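MUTM (fpg) protein (Thermus thermophilus, PDB 1EE8) is a member of the MutM (Fpg) protein family, with an N-terminal beta domain, a helical H2TH domain and a zinc finger. Local coordinates at residues L121-E124 and A129-F132; Y231-L236 and R243-R248; G110-R113 and L117-R120; A84-V87 and T92-F95. All blocks are in the same frame, centred on the assembly; numbering follows the deposited sequence.

How the contacts relate
Contacts 4, 3, 1 and 2 follow one another along the chain. Contact 4 pairs two strands of the N-terminal domain. Contact 3 packs the loop after strand 103-108 on the short helix 117-120. Contact 1 begins where that helix ends, so contacts 3 and 1 adjoin in sequence, with centres about 16 Å apart. Contact 1 leads into helix 132-140 of the H2TH domain. Contact 2 belongs to the zinc-finger region; the side chain of R243 is about 5 Å from the zinc ion, which four cysteines bind. Contacts 1 and 4 lie on opposite sides of the chain's centre, their centres about 32 Å apart. Contacts 2 and 4 are about 38 Å apart between centres.

Contact 1: residues L121-E124 and A129-F132; sequences LGPE and AFAF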
ATOM      1  N   LEU A 121      19.865  -6.528 -13.944  1.00 35.11           N
ATOM      2  CA  LEU A 121      21.203  -6.501 -13.352  1.00 35.23           C
ATOM      3  C   LEU A 121      21.967  -7.787 -13.641  1.00 35.27           C
ATOM      4  O   LEU A 121      21.405  -8.881 -13.587  1.00 35.57           O
ATOM      5  CB  LEU A 121      21.115  -6.297 -11.837  1.00 34.14           C
ATOM      6  CG  LEU A 121      20.688  -4.911 -11.344  1.00 34.08           C
ATOM      7  CD1 LEU A 121      20.572  -4.934  -9.826  1.00 33.76           C
ATOM      8  CD2 LEU A 121      21.695  -3.861 -11.799  1.00 33.00           C
ATOM      9  N   GLY A 122      23.253  -7.651 -13.953  1.00 35.88           N
ATOM     10  CA  GLY A 122      24.062  -8.819 -14.231  1.00 34.82           C
ATOM     11  C   GLY A 122      24.404  -9.538 -12.944  1.00 34.92           C
ATOM     12  O   GLY A 122      23.915  -9.170 -11.874  1.00 34.43           O
ATOM     13  N   PRO A 123      25.249 -10.574 -13.006  1.00 35.25           N
ATOM     14  CA  PRO A 123      25.618 -11.311 -11.796  1.00 35.03           C
ATOM     15  C   PRO A 123      26.310 -10.432 -10.752  1.00 34.95           C
ATOM     16  O   PRO A 123      26.984  -9.454 -11.092  1.00 34.86           O
ATOM     17  CB  PRO A 123      26.530 -12.408 -12.335  1.00 35.27           C
ATOM     18  CG  PRO A 123      27.174 -11.746 -13.521  1.00 35.51           C
ATOM     19  CD  PRO A 123      26.004 -11.063 -14.172  1.00 35.00           C
ATOM     20  N   GLU A 124      26.133 -10.785  -9.482  1.00 34.97           N
ATOM     21  CA  GLU A 124      26.744 -10.045  -8.386  1.00 35.82           C
ATOM     22  C   GLU A 124      28.258 -10.312  -8.418  1.00 35.97           C
ATOM     23  O   GLU A 124      28.707 -11.438  -8.189  1.00 35.33           O
ATOM     24  CB  GLU A 124      26.144 -10.502  -7.055  1.00 36.81           C
ATOM     25  CG  GLU A 124      25.770  -9.372  -6.088  1.00 40.06           C
ATOM     26  CD  GLU A 124      24.596  -8.525  -6.565  1.00 41.10           C
ATOM     27  OE1 GLU A 124      23.869  -7.981  -5.705  1.00 42.21           O
ATOM     28  OE2 GLU A 124      24.398  -8.391  -7.790  1.00 42.51           O
ATOM     29  N   ALA A 129      28.463 -16.631  -9.363  1.00 40.54           N
ATOM     30  CA  ALA A 129      27.749 -16.388 -10.612  1.00 39.57           C
ATOM     31  C   ALA A 129      28.499 -15.443 -11.550  1.00 39.07           C
ATOM     32  O   ALA A 129      28.283 -15.465 -12.763  1.00 37.95           O
ATOM     33  CB  ALA A 129      26.360 -15.835 -10.309  1.00 40.09           C
ATOM     34  N   PHE A 130      29.363 -14.599 -10.995  1.00 38.72           N
ATOM     35  CA  PHE A 130      30.138 -13.678 -11.822  1.00 38.40           C
ATOM     36  C   PHE A 130      31.282 -14.503 -12.416  1.00 38.63           C
ATOM     37  O   PHE A 130      32.291 -14.745 -11.744  1.00 38.68           O
ATOM     38  CB  PHE A 130      30.697 -12.537 -10.968  1.00 38.17           C
ATOM     39  CG  PHE A 130      31.414 -11.478 -11.762  1.00 38.34           C
ATOM     40  CD1 PHE A 130      32.645 -10.988 -11.341  1.00 37.46           C
ATOM     41  CD2 PHE A 130      30.857 -10.967 -12.929  1.00 37.65           C
ATOM     42  CE1 PHE A 130      33.310 -10.008 -12.070  1.00 37.14           C
ATOM     43  CE2 PHE A 130      31.513  -9.990 -13.662  1.00 37.54           C
ATOM     44  CZ  PHE A 130      32.743  -9.509 -13.234  1.00 37.79           C
ATOM     45  N   ALA A 131      31.113 -14.929 -13.669  1.00 37.74           N
ATOM     46  CA  ALA A 131      32.101 -15.763 -14.356  1.00 37.38           C
ATOM     47  C   ALA A 131      32.814 -15.068 -15.511  1.00 37.05           C
ATOM     48  O   ALA A 131      32.236 -14.234 -16.210  1.00 36.90           O
ATOM     49  CB  ALA A 131      31.430 -17.038 -14.859  1.00 37.76           C
ATOM     50  N   PHE A 132      34.073 -15.447 -15.723  1.00 36.23           N
ATOM     51  CA  PHE A 132      34.893 -14.850 -16.769  1.00 35.59           C
ATOM     52  C   PHE A 132      34.390 -15.035 -18.206  1.00 35.53           C
ATOM     53  O   PHE A 132      34.419 -14.093 -19.005  1.00 34.99           O
ATOM     54  CB  PHE A 132      36.337 -15.357 -16.648  1.00 35.73           C
ATOM     55  CG  PHE A 132      37.270 -14.748 -17.649  1.00 35.94           C
ATOM     56  CD1 PHE A 132      37.659 -15.460 -18.779  1.00 35.36           C
ATOM     57  CD2 PHE A 132      37.707 -13.437 -17.496  1.00 35.16           C
ATOM     58  CE1 PHE A 132      38.465 -14.874 -19.747  1.00 36.39           C
ATOM     59  CE2 PHE A 132      38.510 -12.841 -18.457  1.00 36.54           C
ATOM     60  CZ  PHE A 132      38.892 -13.557 -19.587  1.00 36.94           C
TER
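P123 meets A129 and F130 through two atoms of its ring. P123 CB lies 3.5 Å from the carbonyl O of A129. The same P123 CB is 4.0 Å from the methyl CB of A129. The next ring atom reaches the aromatic ring of F130 at its edge, near the ring plane, with P123 CG 3.8 Å from F130 CD2. The proline therefore touches the rim of the phenyl group and not its face. On the next residue the backbone takes over. The carbonyl O of E124 sits 3.6 Å from CB of F130. That oxygen is hydrogen-bonded to S127 OG, within the turn between the segments. No hydrogen bond joins the two segments.

A chi1 of -175° puts CG of F130 beside its own carbonyl carbon, with the CD2 edge of the ring at the proline. The ring also meets that of Y191, with the planes about 30° apart. The hydroxyl of Y191 is hydrogen-bonded to the carbonyl O of F130, so one tyrosine holds both the ring and the backbone. On the other segment, the CB of E124 points away from the contact. Its carboxylate forms salt bridges with R49 and R50, and R50 also bonds the carbonyl O of G122. A131 is the N-cap residue of helix 132-140. The segments thus meet by van der Waals contact, carbon on carbon and carbon on carbonyl oxygen, while polar bonds to residues outside hold each side in place.

Contact 2: residues Y231-L236 and R243-R248; sequences YGREGL and RPVERR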
ATOM      1  N   TYR A 231      41.197   7.487  -8.148  1.00 23.28           N
ATOM      2  CA  TYR A 231      39.946   8.197  -7.932  1.00 24.27           C
ATOM      3  C   TYR A 231      40.089   9.359  -6.954  1.00 25.14           C
ATOM      4  O   TYR A 231      40.645   9.210  -5.864  1.00 23.68           O
ATOM      5  CB  TYR A 231      38.835   7.279  -7.418  1.00 23.44           C
ATOM      6  CG  TYR A 231      37.520   8.021  -7.415  1.00 24.14           C
ATOM      7  CD1 TYR A 231      36.757   8.123  -8.577  1.00 24.05           C
ATOM      8  CD2 TYR A 231      37.108   8.743  -6.290  1.00 24.22           C
ATOM      9  CE1 TYR A 231      35.622   8.933  -8.628  1.00 25.00           C
ATOM     10  CE2 TYR A 231      35.982   9.557  -6.329  1.00 25.42           C
ATOM     11  CZ  TYR A 231      35.245   9.651  -7.502  1.00 25.72           C
ATOM     12  OH  TYR A 231      34.145  10.475  -7.547  1.00 27.59           O
ATOM     13  N   GLY A 232      39.564  10.513  -7.350  1.00 26.91           N
ATOM     14  CA  GLY A 232      39.640  11.691  -6.502  1.00 29.61           C
ATOM     15  C   GLY A 232      41.053  12.205  -6.265  1.00 31.62           C
ATOM     16  O   GLY A 232      41.261  13.058  -5.396  1.00 32.87           O
ATOM     17  N   ARG A 233      42.026  11.704  -7.028  1.00 31.81           N
ATOM     18  CA  ARG A 233      43.408  12.140  -6.857  1.00 32.63           C
ATOM     19  C   ARG A 233      43.981  12.875  -8.065  1.00 32.79           C
ATOM     20  O   ARG A 233      45.191  12.839  -8.296  1.00 32.66           O
ATOM     21  CB  ARG A 233      44.299  10.941  -6.514  1.00 32.92           C
ATOM     22  CG  ARG A 233      43.854  10.192  -5.271  1.00 33.86           C
ATOM     23  CD  ARG A 233      44.874   9.155  -4.833  1.00 35.37           C
ATOM     24  NE  ARG A 233      46.143   9.768  -4.449  1.00 36.71           N
ATOM     25  CZ  ARG A 233      47.245   9.754  -5.195  1.00 37.76           C
ATOM     26  NH1 ARG A 233      47.247   9.151  -6.380  1.00 36.64           N
ATOM     27  NH2 ARG A 233      48.349  10.344  -4.755  1.00 37.35           N
ATOM     28  N   GLU A 234      43.119  13.544  -8.829  1.00 33.51           N
ATOM     29  CA  GLU A 234      43.563  14.288 -10.009  1.00 35.32           C
ATOM     30  C   GLU A 234      44.685  15.261  -9.652  1.00 35.15           C
ATOM     31  O   GLU A 234      44.536  16.094  -8.758  1.00 35.24           O
ATOM     32  CB  GLU A 234      42.400  15.076 -10.627  1.00 36.46           C
ATOM     33  CG  GLU A 234      42.791  15.870 -11.877  1.00 38.15           C
ATOM     34  CD  GLU A 234      41.676  16.765 -12.396  1.00 39.30           C
ATOM     35  OE1 GLU A 234      41.794  17.263 -13.538  1.00 39.54           O
ATOM     36  OE2 GLU A 234      40.685  16.979 -11.666  1.00 40.11           O
ATOM     37  N   GLY A 235      45.811  15.145 -10.344  1.00 34.55           N
ATOM     38  CA  GLY A 235      46.924  16.035 -10.076  1.00 34.84           C
ATOM     39  C   GLY A 235      47.932  15.483  -9.091  1.00 34.85           C
ATOM     40  O   GLY A 235      49.076  15.929  -9.070  1.00 35.52           O
ATOM     41  N   LEU A 236      47.515  14.526  -8.266  1.00 34.41           N
ATOM     42  CA  LEU A 236      48.419  13.920  -7.296  1.00 33.91           C
ATOM     43  C   LEU A 236      49.259  12.848  -8.002  1.00 33.52           C
ATOM     44  O   LEU A 236      48.913  12.398  -9.103  1.00 31.64           O
ATOM     45  CB  LEU A 236      47.631  13.298  -6.134  1.00 35.49           C
ATOM     46  CG  LEU A 236      46.824  14.196  -5.186  1.00 36.10           C
ATOM     47  CD1 LEU A 236      47.741  15.220  -4.519  1.00 37.36           C
ATOM     48  CD2 LEU A 236      45.717  14.896  -5.958  1.00 37.63           C
ATOM     49  N   ARG A 243      53.874   9.824 -11.677  1.00 37.66           N
ATOM     50  CA  ARG A 243      53.379  10.831 -12.613  1.00 38.87           C
ATOM     51  C   ARG A 243      52.026  11.370 -12.136  1.00 38.69           C
ATOM     52  O   ARG A 243      51.299  10.686 -11.412  1.00 38.92           O
ATOM     53  CB  ARG A 243      53.239  10.228 -14.017  1.00 40.58           C
ATOM     54  CG  ARG A 243      52.642  11.183 -15.043  1.00 43.31           C
ATOM     55  CD  ARG A 243      52.550  10.588 -16.441  1.00 44.88           C
ATOM     56  NE  ARG A 243      51.902  11.523 -17.360  1.00 46.57           N
ATOM     57  CZ  ARG A 243      51.728  11.309 -18.662  1.00 47.69           C
ATOM     58  NH1 ARG A 243      51.121  12.224 -19.410  1.00 47.64           N
ATOM     59  NH2 ARG A 243      52.165  10.185 -19.216  1.00 47.94           N
ATOM     60  N   PRO A 244      51.679  12.611 -12.526  1.00 37.94           N
ATOM     61  CA  PRO A 244      50.406  13.231 -12.129  1.00 37.24           C
ATOM     62  C   PRO A 244      49.152  12.513 -12.637  1.00 36.01           C
ATOM     63  O   PRO A 244      48.977  12.330 -13.842  1.00 35.50           O
ATOM     64  CB  PRO A 244      50.513  14.644 -12.704  1.00 37.59           C
ATOM     65  CG  PRO A 244      51.986  14.917 -12.649  1.00 38.03           C
ATOM     66  CD  PRO A 244      52.574  13.610 -13.141  1.00 38.12           C
ATOM     67  N   VAL A 245      48.275  12.120 -11.717  1.00 35.15           N
ATOM     68  CA  VAL A 245      47.037  11.448 -12.099  1.00 33.99           C
ATOM     69  C   VAL A 245      46.164  12.424 -12.884  1.00 34.97           C
ATOM     70  O   VAL A 245      46.002  13.579 -12.489  1.00 34.63           O
ATOM     71  CB  VAL A 245      46.255  10.965 -10.861  1.00 32.95           C
ATOM     72  CG1 VAL A 245      44.909  10.406 -11.284  1.00 33.52           C
ATOM     73  CG2 VAL A 245      47.057   9.907 -10.115  1.00 32.70           C
ATOM     74  N   GLU A 246      45.607  11.962 -13.997  1.00 35.47           N
ATOM     75  CA  GLU A 246      44.750  12.804 -14.822  1.00 37.58           C
ATOM     76  C   GLU A 246      43.274  12.450 -14.691  1.00 38.71           C
ATOM     77  O   GLU A 246      42.914  11.360 -14.232  1.00 36.76           O
ATOM     78  CB  GLU A 246      45.148  12.695 -16.293  1.00 38.61           C
ATOM     79  CG  GLU A 246      46.544  13.190 -16.593  1.00 40.64           C
ATOM     80  CD  GLU A 246      46.790  13.331 -18.078  1.00 42.08           C
ATOM     81  OE1 GLU A 246      47.951  13.593 -18.459  1.00 43.62           O
ATOM     82  OE2 GLU A 246      45.822  13.183 -18.862  1.00 42.46           O
ATOM     83  N   ARG A 247      42.423  13.379 -15.113  1.00 39.96           N
ATOM     84  CA  ARG A 247      40.984  13.176 -15.051  1.00 41.54           C
ATOM     85  C   ARG A 247      40.302  13.690 -16.309  1.00 42.56           C
ATOM     86  O   ARG A 247      40.150  14.896 -16.492  1.00 42.35           O
ATOM     87  CB  ARG A 247      40.411  13.878 -13.819  1.00 42.04           C
ATOM     88  CG  ARG A 247      38.892  13.848 -13.723  1.00 43.23           C
ATOM     89  CD  ARG A 247      38.437  14.377 -12.371  1.00 44.78           C
ATOM     90  NE  ARG A 247      36.988  14.535 -12.286  1.00 45.95           N
ATOM     91  CZ  ARG A 247      36.315  15.566 -12.787  1.00 46.37           C
ATOM     92  NH1 ARG A 247      34.997  15.621 -12.662  1.00 46.61           N
ATOM     93  NH2 ARG A 247      36.960  16.550 -13.400  1.00 46.98           N
ATOM     94  N   ARG A 248      39.908  12.768 -17.181  1.00 43.73           N
ATOM     95  CA  ARG A 248      39.221  13.127 -18.417  1.00 45.94           C
ATOM     96  C   ARG A 248      37.719  13.144 -18.186  1.00 46.47           C
ATOM     97  O   ARG A 248      37.162  12.220 -17.591  1.00 46.37           O
ATOM     98  CB  ARG A 248      39.549  12.127 -19.532  1.00 45.79           C
ATOM     99  CG  ARG A 248      40.918  12.319 -20.154  1.00 47.28           C
ATOM    100  CD  ARG A 248      40.800  12.579 -21.649  1.00 47.22           C
ATOM    101  NE  ARG A 248      40.527  11.365 -22.414  1.00 47.44           N
ATOM    102  CZ  ARG A 248      41.452  10.470 -22.745  1.00 47.41           C
ATOM    103  NH1 ARG A 248      42.714  10.649 -22.376  1.00 47.72           N
ATOM    104  NH2 ARG A 248      41.119   9.400 -23.454  1.00 47.26           N
TER
HETATM  105  O   HOH W   1      43.720  15.983 -15.645  1.00 39.99           O
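V245 turns its CG1 trans to the backbone N (chi1 174°), and this sets CG2 beside that N, close to L236. V245 CG2 comes 3.3 Å from the carbonyl O of L236. V245 CB lies 3.4 Å from the carbonyl O of R233. The E234 side chain is fully extended from chi1 (-179°) onward, so it runs alongside the CB-CD part of R247, crossing it at a slant. There CD of E234 is 3.5 Å from CB of R247. The charged ends stay apart: OE2 of E234 and NH2 of R247 are 4.1 Å from each other, beyond a salt bridge. A water bridges the E234 carboxylate to the R247 backbone instead: it donates to E234 OE1 and accepts from R247 N.

Two backbone bonds join the segments on V245. The N of G235 gives to the O of V245 at 2.7 Å. The N of V245 gives to the O of L236, also at 2.7 Å and nearly straight at 173°. R233 to L236 form a type II beta turn, closed by L236 N to R233 O. G235 takes the positive phi of that turn. The R233 side chain crosses V245 at about a right angle, with R233 NH1 3.8 Å from V245 CG2. Its guanidinium has L236 CB above one face, toward the rim, and bonds the carbonyls of A229 and P237.

R243 bonds T260 and lies close to the zinc ion held by C238, C241, C258 and C261. Strand 246-249 pairs with strand 254-257 in the zinc finger, while Y231 packs against helix 161-170.

Contact 3: residues G110-R113 and L117-R120; sequences GDYR and LLLR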
ATOM      1  N   GLY A 110       9.163  -9.163  -5.540  1.00 32.18           N
ATOM      2  CA  GLY A 110       9.463  -9.518  -6.916  1.00 32.32           C
ATOM      3  C   GLY A 110       8.914  -8.586  -7.985  1.00 32.82           C
ATOM      4  O   GLY A 110       9.442  -8.553  -9.102  1.00 32.96           O
ATOM      5  N   ASP A 111       7.868  -7.828  -7.660  1.00 32.20           N
ATOM      6  CA  ASP A 111       7.259  -6.919  -8.634  1.00 32.19           C
ATOM      7  C   ASP A 111       8.124  -5.691  -8.876  1.00 31.77           C
ATOM      8  O   ASP A 111       7.944  -4.647  -8.246  1.00 30.65           O
ATOM      9  CB  ASP A 111       5.859  -6.501  -8.170  1.00 33.08           C
ATOM     10  CG  ASP A 111       5.199  -5.506  -9.115  1.00 34.70           C
ATOM     11  OD1 ASP A 111       5.478  -5.555 -10.334  1.00 34.18           O
ATOM     12  OD2 ASP A 111       4.387  -4.681  -8.641  1.00 35.69           O
ATOM     13  N   TYR A 112       9.053  -5.819  -9.815  1.00 30.27           N
ATOM     14  CA  TYR A 112       9.966  -4.732 -10.127  1.00 30.15           C
ATOM     15  C   TYR A 112       9.608  -3.961 -11.393  1.00 32.02           C
ATOM     16  O   TYR A 112      10.458  -3.281 -11.974  1.00 32.32           O
ATOM     17  CB  TYR A 112      11.384  -5.293 -10.217  1.00 28.81           C
ATOM     18  CG  TYR A 112      11.823  -6.005  -8.951  1.00 26.07           C
ATOM     19  CD1 TYR A 112      12.731  -7.057  -9.000  1.00 26.32           C
ATOM     20  CD2 TYR A 112      11.328  -5.624  -7.704  1.00 25.42           C
ATOM     21  CE1 TYR A 112      13.141  -7.716  -7.841  1.00 26.12           C
ATOM     22  CE2 TYR A 112      11.733  -6.277  -6.537  1.00 25.12           C
ATOM     23  CZ  TYR A 112      12.640  -7.320  -6.617  1.00 25.24           C
ATOM     24  OH  TYR A 112      13.052  -7.962  -5.474  1.00 27.21           O
ATOM     25  N   ARG A 113       8.346  -4.052 -11.804  1.00 33.48           N
ATOM     26  CA  ARG A 113       7.870  -3.351 -12.996  1.00 35.69           C
ATOM     27  C   ARG A 113       8.196  -1.862 -12.934  1.00 36.12           C
ATOM     28  O   ARG A 113       8.312  -1.200 -13.965  1.00 36.04           O
ATOM     29  CB  ARG A 113       6.357  -3.527 -13.153  1.00 36.58           C
ATOM     30  CG  ARG A 113       5.921  -4.904 -13.629  1.00 39.02           C
ATOM     31  CD  ARG A 113       4.402  -5.002 -13.678  1.00 40.29           C
ATOM     32  NE  ARG A 113       3.807  -4.833 -12.356  1.00 41.41           N
ATOM     33  CZ  ARG A 113       2.504  -4.692 -12.130  1.00 42.55           C
ATOM     34  NH1 ARG A 113       2.059  -4.546 -10.890  1.00 42.22           N
ATOM     35  NH2 ARG A 113       1.644  -4.692 -13.143  1.00 42.85           N
ATOM     36  N   LEU A 117      15.564  -1.874 -13.815  1.00 36.55           N
ATOM     37  CA  LEU A 117      17.011  -2.063 -13.734  1.00 36.54           C
ATOM     38  C   LEU A 117      17.290  -3.257 -12.832  1.00 37.31           C
ATOM     39  O   LEU A 117      18.191  -4.057 -13.082  1.00 37.59           O
ATOM     40  CB  LEU A 117      17.694  -0.819 -13.155  1.00 35.66           C
ATOM     41  CG  LEU A 117      19.191  -0.974 -12.843  1.00 35.18           C
ATOM     42  CD1 LEU A 117      19.945  -1.340 -14.113  1.00 33.54           C
ATOM     43  CD2 LEU A 117      19.744   0.318 -12.249  1.00 34.00           C
ATOM     44  N   LEU A 118      16.489  -3.368 -11.782  1.00 36.94           N
ATOM     45  CA  LEU A 118      16.624  -4.438 -10.815  1.00 37.62           C
ATOM     46  C   LEU A 118      16.388  -5.813 -11.450  1.00 38.10           C
ATOM     47  O   LEU A 118      16.836  -6.836 -10.927  1.00 37.43           O
ATOM     48  CB  LEU A 118      15.632  -4.189  -9.679  1.00 36.62           C
ATOM     49  CG  LEU A 118      15.823  -4.897  -8.347  1.00 35.98           C
ATOM     50  CD1 LEU A 118      17.268  -4.797  -7.896  1.00 34.60           C
ATOM     51  CD2 LEU A 118      14.882  -4.262  -7.332  1.00 34.51           C
ATOM     52  N   LEU A 119      15.700  -5.828 -12.588  1.00 38.09           N
ATOM     53  CA  LEU A 119      15.396  -7.074 -13.287  1.00 38.29           C
ATOM     54  C   LEU A 119      16.457  -7.508 -14.289  1.00 37.99           C
ATOM     55  O   LEU A 119      16.558  -8.689 -14.612  1.00 39.28           O
ATOM     56  CB  LEU A 119      14.053  -6.955 -14.012  1.00 39.03           C
ATOM     57  CG  LEU A 119      12.802  -6.934 -13.135  1.00 39.44           C
ATOM     58  CD1 LEU A 119      11.581  -6.681 -14.002  1.00 39.14           C
ATOM     59  CD2 LEU A 119      12.679  -8.256 -12.392  1.00 39.51           C
ATOM     60  N   ARG A 120      17.242  -6.560 -14.787  1.00 36.49           N
ATOM     61  CA  ARG A 120      18.269  -6.883 -15.765  1.00 36.09           C
ATOM     62  C   ARG A 120      19.697  -6.880 -15.213  1.00 35.84           C
ATOM     63  O   ARG A 120      20.639  -7.185 -15.940  1.00 36.54           O
ATOM     64  CB  ARG A 120      18.186  -5.916 -16.947  1.00 35.74           C
ATOM     65  CG  ARG A 120      18.353  -4.457 -16.577  1.00 35.24           C
ATOM     66  CD  ARG A 120      18.736  -3.648 -17.800  1.00 35.93           C
ATOM     67  NE  ARG A 120      18.948  -2.234 -17.503  1.00 36.90           N
ATOM     68  CZ  ARG A 120      17.972  -1.357 -17.289  1.00 37.38           C
ATOM     69  NH1 ARG A 120      18.266  -0.091 -17.024  1.00 38.17           N
ATOM     70  NH2 ARG A 120      16.704  -1.740 -17.346  1.00 36.35           N
TER
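L118 places one methyl squarely over the ring of Y112. L118 CD2 stands 3.6 Å from the centroid of the Y112 ring and only 2° off the ring normal, a CH-pi contact. With chi1 at -162°, the L118 branch swings over the ring. L119 comes in differently. L119 CD2 lies at the ring edge, near the plane, 3.6 Å from CD1 of Y112. L119 CG is also 3.6 Å from CB of Y112. The two leucines thus hold the ring at a face and at an edge. The opposite face is met by the carbonyl O of G110, off centre.

This is a loop packed on a short helix: residues 110-113 follow strand 103-108, and helix 117-120 begins after three more residues. Within the loop D111 is the centre of an inverse gamma turn. The tyrosine hydroxyl is hydrogen-bonded to E63, which also takes the N of G110. Y112 and L118 reach inward to L55 and F53 of strand 53-58.

L119 packs closely too but lies at the exposed rim. Beyond it the loop turns from the helix, and R113 is exposed. R113 forms a side-on salt bridge with D111. R113 NE gives to D111 OD1 at 2.7 Å, and R113 NH1 gives to D111 OD2.

Contact 4: residues A84-V87 and T92-F95; sequences AALV and TLYF
L86 and L93 face each other on the buried side of the strand pair, the CB of L86 4.0 Å from the CB of L93. L93 sets CG beside its backbone N. L86 also keeps CG on the N side, though rotated further (chi1 -90°). The two side chains cross at a slant, and CD2 of L86 comes 4.1 Å from CD1 of L93. On the other face V87 and T92 lie side by side and point the same way. T92 keeps OG1 beside its backbone N (chi1 -66°), facing V87, with T92 OG1 4.0 Å from V87 CG1. This leaves T92 CG2 opposed to that N, 3.9 Å from CB of A85. The same methyl sits over one face of the Y94 ring, offset toward its rim.

Strands 82-88 and 92-96 form an antiparallel beta hairpin within the larger sheet of the N-terminal domain. L86 and L93 are a hydrogen-bonded pair, with L86 N to L93 O at 2.8 Å and L93 N to L86 O at 2.9 Å. A85 with Y94 and V87 with T92 are non-hydrogen-bonded pairs.

F95 (chi1 -174°) carries its ring away from A84 to meet the ring of F74. L93 reaches L13 and V17 of helix 3-17, and L86 meets L22 and V25 of strand 21-26.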
ATOM      1  N   ALA A  84      13.130  10.875   5.099  1.00 16.97           N
ATOM      2  CA  ALA A  84      12.166   9.876   5.537  1.00 16.06           C
ATOM      3  C   ALA A  84      12.709   9.147   6.749  1.00 15.21           C
ATOM      4  O   ALA A  84      13.898   9.207   7.031  1.00 15.34           O
ATOM      5  CB  ALA A  84      11.888   8.888   4.420  1.00 14.72           C
ATOM      6  N   ALA A  85      11.831   8.464   7.467  1.00 14.22           N
ATOM      7  CA  ALA A  85      12.270   7.717   8.635  1.00 14.98           C
ATOM      8  C   ALA A  85      11.552   6.380   8.683  1.00 15.49           C
ATOM      9  O   ALA A  85      10.340   6.319   8.484  1.00 16.37           O
ATOM     10  CB  ALA A  85      11.982   8.513   9.911  1.00 13.31           C
ATOM     11  N   LEU A  86      12.315   5.318   8.922  1.00 14.87           N
ATOM     12  CA  LEU A  86      11.764   3.981   9.048  1.00 16.69           C
ATOM     13  C   LEU A  86      11.671   3.790  10.553  1.00 18.29           C
ATOM     14  O   LEU A  86      12.686   3.586  11.223  1.00 19.20           O
ATOM     15  CB  LEU A  86      12.714   2.940   8.449  1.00 16.51           C
ATOM     16  CG  LEU A  86      12.562   2.576   6.970  1.00 18.82           C
ATOM     17  CD1 LEU A  86      12.168   3.790   6.169  1.00 21.36           C
ATOM     18  CD2 LEU A  86      13.859   1.965   6.450  1.00 19.13           C
ATOM     19  N   VAL A  87      10.459   3.891  11.080  1.00 19.08           N
ATOM     20  CA  VAL A  87      10.231   3.755  12.508  1.00 20.07           C
ATOM     21  C   VAL A  87      10.031   2.292  12.887  1.00 20.84           C
ATOM     22  O   VAL A  87       9.010   1.696  12.556  1.00 20.31           O
ATOM     23  CB  VAL A  87       8.994   4.564  12.927  1.00 19.90           C
ATOM     24  CG1 VAL A  87       8.753   4.432  14.415  1.00 18.32           C
ATOM     25  CG2 VAL A  87       9.188   6.030  12.532  1.00 20.54           C
ATOM     26  N   THR A  92      14.808   3.822  15.180  1.00 23.81           N
ATOM     27  CA  THR A  92      14.441   4.484  13.934  1.00 22.31           C
ATOM     28  C   THR A  92      15.640   4.675  13.010  1.00 21.95           C
ATOM     29  O   THR A  92      16.741   4.995  13.465  1.00 23.20           O
ATOM     30  CB  THR A  92      13.799   5.854  14.246  1.00 21.56           C
ATOM     31  OG1 THR A  92      12.553   5.641  14.914  1.00 22.12           O
ATOM     32  CG2 THR A  92      13.539   6.659  12.969  1.00 20.44           C
ATOM     33  N   LEU A  93      15.421   4.461  11.715  1.00 20.03           N
ATOM     34  CA  LEU A  93      16.461   4.643  10.710  1.00 18.85           C
ATOM     35  C   LEU A  93      16.080   5.893   9.920  1.00 18.28           C
ATOM     36  O   LEU A  93      14.927   6.036   9.511  1.00 19.11           O
ATOM     37  CB  LEU A  93      16.509   3.446   9.750  1.00 19.58           C
ATOM     38  CG  LEU A  93      16.657   2.049  10.352  1.00 19.35           C
ATOM     39  CD1 LEU A  93      16.754   1.025   9.233  1.00 19.47           C
ATOM     40  CD2 LEU A  93      17.910   2.000  11.228  1.00 18.10           C
ATOM     41  N   TYR A  94      17.033   6.789   9.694  1.00 16.24           N
ATOM     42  CA  TYR A  94      16.733   8.014   8.952  1.00 16.31           C
ATOM     43  C   TYR A  94      17.380   8.013   7.576  1.00 16.08           C
ATOM     44  O   TYR A  94      18.564   7.712   7.445  1.00 15.69           O
ATOM     45  CB  TYR A  94      17.210   9.242   9.729  1.00 16.50           C
ATOM     46  CG  TYR A  94      16.680   9.292  11.142  1.00 16.24           C
ATOM     47  CD1 TYR A  94      17.403   8.735  12.196  1.00 15.86           C
ATOM     48  CD2 TYR A  94      15.442   9.873  11.423  1.00 15.86           C
ATOM     49  CE1 TYR A  94      16.908   8.756  13.504  1.00 15.84           C
ATOM     50  CE2 TYR A  94      14.934   9.896  12.725  1.00 15.60           C
ATOM     51  CZ  TYR A  94      15.677   9.335  13.759  1.00 16.89           C
ATOM     52  OH  TYR A  94      15.186   9.358  15.044  1.00 17.29           O
ATOM     53  N   PHE A  95      16.588   8.347   6.559  1.00 15.35           N
ATOM     54  CA  PHE A  95      17.074   8.393   5.191  1.00 15.53           C
ATOM     55  C   PHE A  95      17.581   9.809   4.896  1.00 14.87           C
ATOM     56  O   PHE A  95      16.813  10.726   4.620  1.00 14.17           O
ATOM     57  CB  PHE A  95      15.954   7.988   4.223  1.00 17.41           C
ATOM     58  CG  PHE A  95      16.398   7.873   2.786  1.00 20.77           C
ATOM     59  CD1 PHE A  95      15.956   8.788   1.835  1.00 21.29           C
ATOM     60  CD2 PHE A  95      17.260   6.860   2.388  1.00 21.94           C
ATOM     61  CE1 PHE A  95      16.368   8.699   0.500  1.00 23.70           C
ATOM     62  CE2 PHE A  95      17.684   6.759   1.056  1.00 25.94           C
ATOM     63  CZ  PHE A  95      17.236   7.683   0.109  1.00 24.29           C
TER